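Local coordinates for hypothetical protein TM0894 (Thermotoga maritima, PDB 1ZTC), which is a two-nickel metallo-beta-lactamase-fold protein, probably a hydrolase and possibly an endoribonuclease that cuts RNA, at residues L18-N23 with D212-P217. Numbering follows the deposited sequence.
Sequences LVTGGN and DAPLKP
With chi1 of T20 at 63°, CG2 lies anti to the carbonyl carbon and reaches CD of P214 at 3.9 Å, the two side chains crossing at about a right angle. In the metallo-beta-lactamase fold this contact joins the chain leaving edge strand 13-19 of one sheet to the loop after edge strand 206-208 of the other, with G21 about 8 Å from a bound nickel ion. T20 comes just past a classic beta bulge, L18 and V19 together standing opposite V37. CG2 of T20 also lies 4.2 Å from CA of A213, and CB of T20 sits 3.9 Å from the carbonyl O of D212, so one small side chain rests on three consecutive residues. Next to it the backbones run close. G21 O stands 3.3 Å from D212 N, but the N-H is aimed too far aside to make a hydrogen bond. One residue further on, G22 O accepts a bond from ND1 of H211, a nickel ligand, which probably helps to orient that imidazole. CB of D212 points away from 18-23; OD2 of D212 takes the backbone N of R179, and A213 N reaches OD1 of D212 at 2.7 Å from its anti side, 31° off the plane of the carboxylate.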
ATOM      1  N   LEU A  18      17.016  -9.347   5.787  1.00 44.29           N
ATOM      2  CA  LEU A  18      17.156  -8.370   4.727  1.00 44.04           C
ATOM      3  C   LEU A  18      15.909  -7.504   4.567  1.00 43.99           C
ATOM      4  O   LEU A  18      15.987  -6.312   4.236  1.00 43.98           O
ATOM      5  CB  LEU A  18      17.448  -9.077   3.410  1.00 43.74           C
ATOM      6  CG  LEU A  18      18.668  -9.981   3.378  1.00 44.65           C
ATOM      7  CD1 LEU A  18      18.959 -10.367   1.951  1.00 45.65           C
ATOM      8  CD2 LEU A  18      19.896  -9.311   4.033  1.00 42.87           C
ATOM      9  N   VAL A  19      14.768  -8.122   4.792  1.00 44.57           N
ATOM     10  CA  VAL A  19      13.460  -7.500   4.680  1.00 43.70           C
ATOM     11  C   VAL A  19      12.571  -8.069   5.783  1.00 42.28           C
ATOM     12  O   VAL A  19      12.493  -9.275   5.939  1.00 41.04           O
ATOM     13  CB  VAL A  19      12.814  -7.902   3.325  1.00 44.07           C
ATOM     14  CG1 VAL A  19      11.351  -7.501   3.233  1.00 44.30           C
ATOM     15  CG2 VAL A  19      13.653  -7.393   2.138  1.00 46.51           C
ATOM     16  N   THR A  20      11.880  -7.211   6.518  1.00 42.47           N
ATOM     17  CA  THR A  20      10.739  -7.662   7.319  1.00 43.97           C
ATOM     18  C   THR A  20       9.477  -7.471   6.492  1.00 44.67           C
ATOM     19  O   THR A  20       9.215  -6.401   5.927  1.00 44.48           O
ATOM     20  CB  THR A  20      10.589  -6.982   8.711  1.00 42.50           C
ATOM     21  OG1 THR A  20      10.368  -5.603   8.531  1.00 45.84           O
ATOM     22  CG2 THR A  20      11.830  -7.182   9.544  1.00 45.00           C
ATOM     23  N   GLY A  21       8.701  -8.540   6.401  1.00 44.64           N
ATOM     24  CA  GLY A  21       7.580  -8.604   5.481  1.00 44.21           C
ATOM     25  C   GLY A  21       6.370  -7.846   5.934  1.00 43.56           C
ATOM     26  O   GLY A  21       6.299  -7.368   7.066  1.00 43.47           O
ATOM     27  N   GLY A  22       5.390  -7.765   5.044  1.00 43.94           N
ATOM     28  CA  GLY A  22       4.160  -7.060   5.320  1.00 44.50           C
ATOM     29  C   GLY A  22       3.073  -7.466   4.370  1.00 45.33           C
ATOM     30  O   GLY A  22       3.170  -8.481   3.676  1.00 47.35           O
ATOM     31  N   ASN A  23       2.044  -6.640   4.318  1.00 44.90           N
ATOM     32  CA  ASN A  23       0.856  -6.915   3.519  1.00 48.28           C
ATOM     33  C   ASN A  23       0.421  -5.680   2.792  1.00 49.80           C
ATOM     34  O   ASN A  23       0.325  -4.626   3.384  1.00 56.37           O
ATOM     35  CB  ASN A  23      -0.324  -7.307   4.393  1.00 47.54           C
ATOM     36  CG  ASN A  23       0.055  -8.270   5.454  1.00 55.63           C
ATOM     37  OD1 ASN A  23       0.287  -9.448   5.174  1.00 67.13           O
ATOM     38  ND2 ASN A  23       0.157  -7.773   6.690  1.00 67.58           N
ATOM     39  N   ASP A 212       5.705  -9.578   9.457  1.00 41.30           N
ATOM     40  CA  ASP A 212       5.827  -8.648  10.560  1.00 43.23           C
ATOM     41  C   ASP A 212       7.286  -8.592  10.979  1.00 44.01           C
ATOM     42  O   ASP A 212       8.085  -9.382  10.508  1.00 43.55           O
ATOM     43  CB  ASP A 212       4.939  -9.094  11.724  1.00 43.71           C
ATOM     44  CG  ASP A 212       4.537  -7.952  12.631  1.00 46.93           C
ATOM     45  OD1 ASP A 212       5.107  -6.820  12.526  1.00 43.11           O
ATOM     46  OD2 ASP A 212       3.617  -8.184  13.429  1.00 52.75           O
ATOM     47  N   ALA A 213       7.617  -7.626  11.832  1.00 45.13           N
ATOM     48  CA  ALA A 213       8.910  -7.550  12.470  1.00 45.51           C
ATOM     49  C   ALA A 213       9.039  -8.735  13.457  1.00 45.68           C
ATOM     50  O   ALA A 213       8.044  -9.193  14.007  1.00 45.46           O
ATOM     51  CB  ALA A 213       9.053  -6.214  13.207  1.00 44.88           C
ATOM     52  N   PRO A 214      10.263  -9.221  13.681  1.00 47.38           N
ATOM     53  CA  PRO A 214      10.428 -10.399  14.561  1.00 46.74           C
ATOM     54  C   PRO A 214      10.230 -10.073  16.015  1.00 46.32           C
ATOM     55  O   PRO A 214      10.216  -8.922  16.392  1.00 45.00           O
ATOM     56  CB  PRO A 214      11.865 -10.848  14.302  1.00 49.49           C
ATOM     57  CG  PRO A 214      12.569  -9.613  13.842  1.00 49.92           C
ATOM     58  CD  PRO A 214      11.550  -8.736  13.152  1.00 46.58           C
ATOM     59  N   LEU A 215      10.098 -11.098  16.838  1.00 46.96           N
ATOM     60  CA  LEU A 215       9.770 -10.903  18.226  1.00 48.83           C
ATOM     61  C   LEU A 215      10.559 -11.870  19.118  1.00 46.91           C
ATOM     62  O   LEU A 215      10.703 -13.028  18.799  1.00 46.30           O
ATOM     63  CB  LEU A 215       8.269 -11.144  18.366  1.00 48.70           C
ATOM     64  CG  LEU A 215       7.546 -10.640  19.590  1.00 55.18           C
ATOM     65  CD1 LEU A 215       7.501  -9.112  19.630  1.00 58.44           C
ATOM     66  CD2 LEU A 215       6.139 -11.249  19.570  1.00 54.74           C
ATOM     67  N   LYS A 216      11.087 -11.373  20.217  1.00 48.37           N
ATOM     68  CA  LYS A 216      11.565 -12.240  21.294  1.00 51.57           C
ATOM     69  C   LYS A 216      10.362 -12.872  21.942  1.00 50.99           C
ATOM     70  O   LYS A 216       9.488 -12.165  22.413  1.00 51.89           O
ATOM     71  CB  LYS A 216      12.220 -11.455  22.390  1.00 50.71           C
ATOM     72  CG  LYS A 216      13.560 -10.927  22.091  1.00 58.80           C
ATOM     73  CD  LYS A 216      14.192 -10.496  23.427  1.00 64.07           C
ATOM     74  CE  LYS A 216      15.284  -9.457  23.218  1.00 71.86           C
ATOM     75  NZ  LYS A 216      15.635  -8.736  24.490  1.00 70.47           N
ATOM     76  N   PRO A 217      10.313 -14.203  22.006  1.00 52.77           N
ATOM     77  CA  PRO A 217       9.175 -14.799  22.690  1.00 56.38           C
ATOM     78  C   PRO A 217       9.023 -14.497  24.177  1.00 58.38           C
ATOM     79  O   PRO A 217       9.965 -14.077  24.847  1.00 56.36           O
ATOM     80  CB  PRO A 217       9.369 -16.307  22.475  1.00 56.58           C
ATOM     81  CG  PRO A 217      10.750 -16.474  22.111  1.00 56.22           C
ATOM     82  CD  PRO A 217      11.235 -15.214  21.481  1.00 52.71           C
TER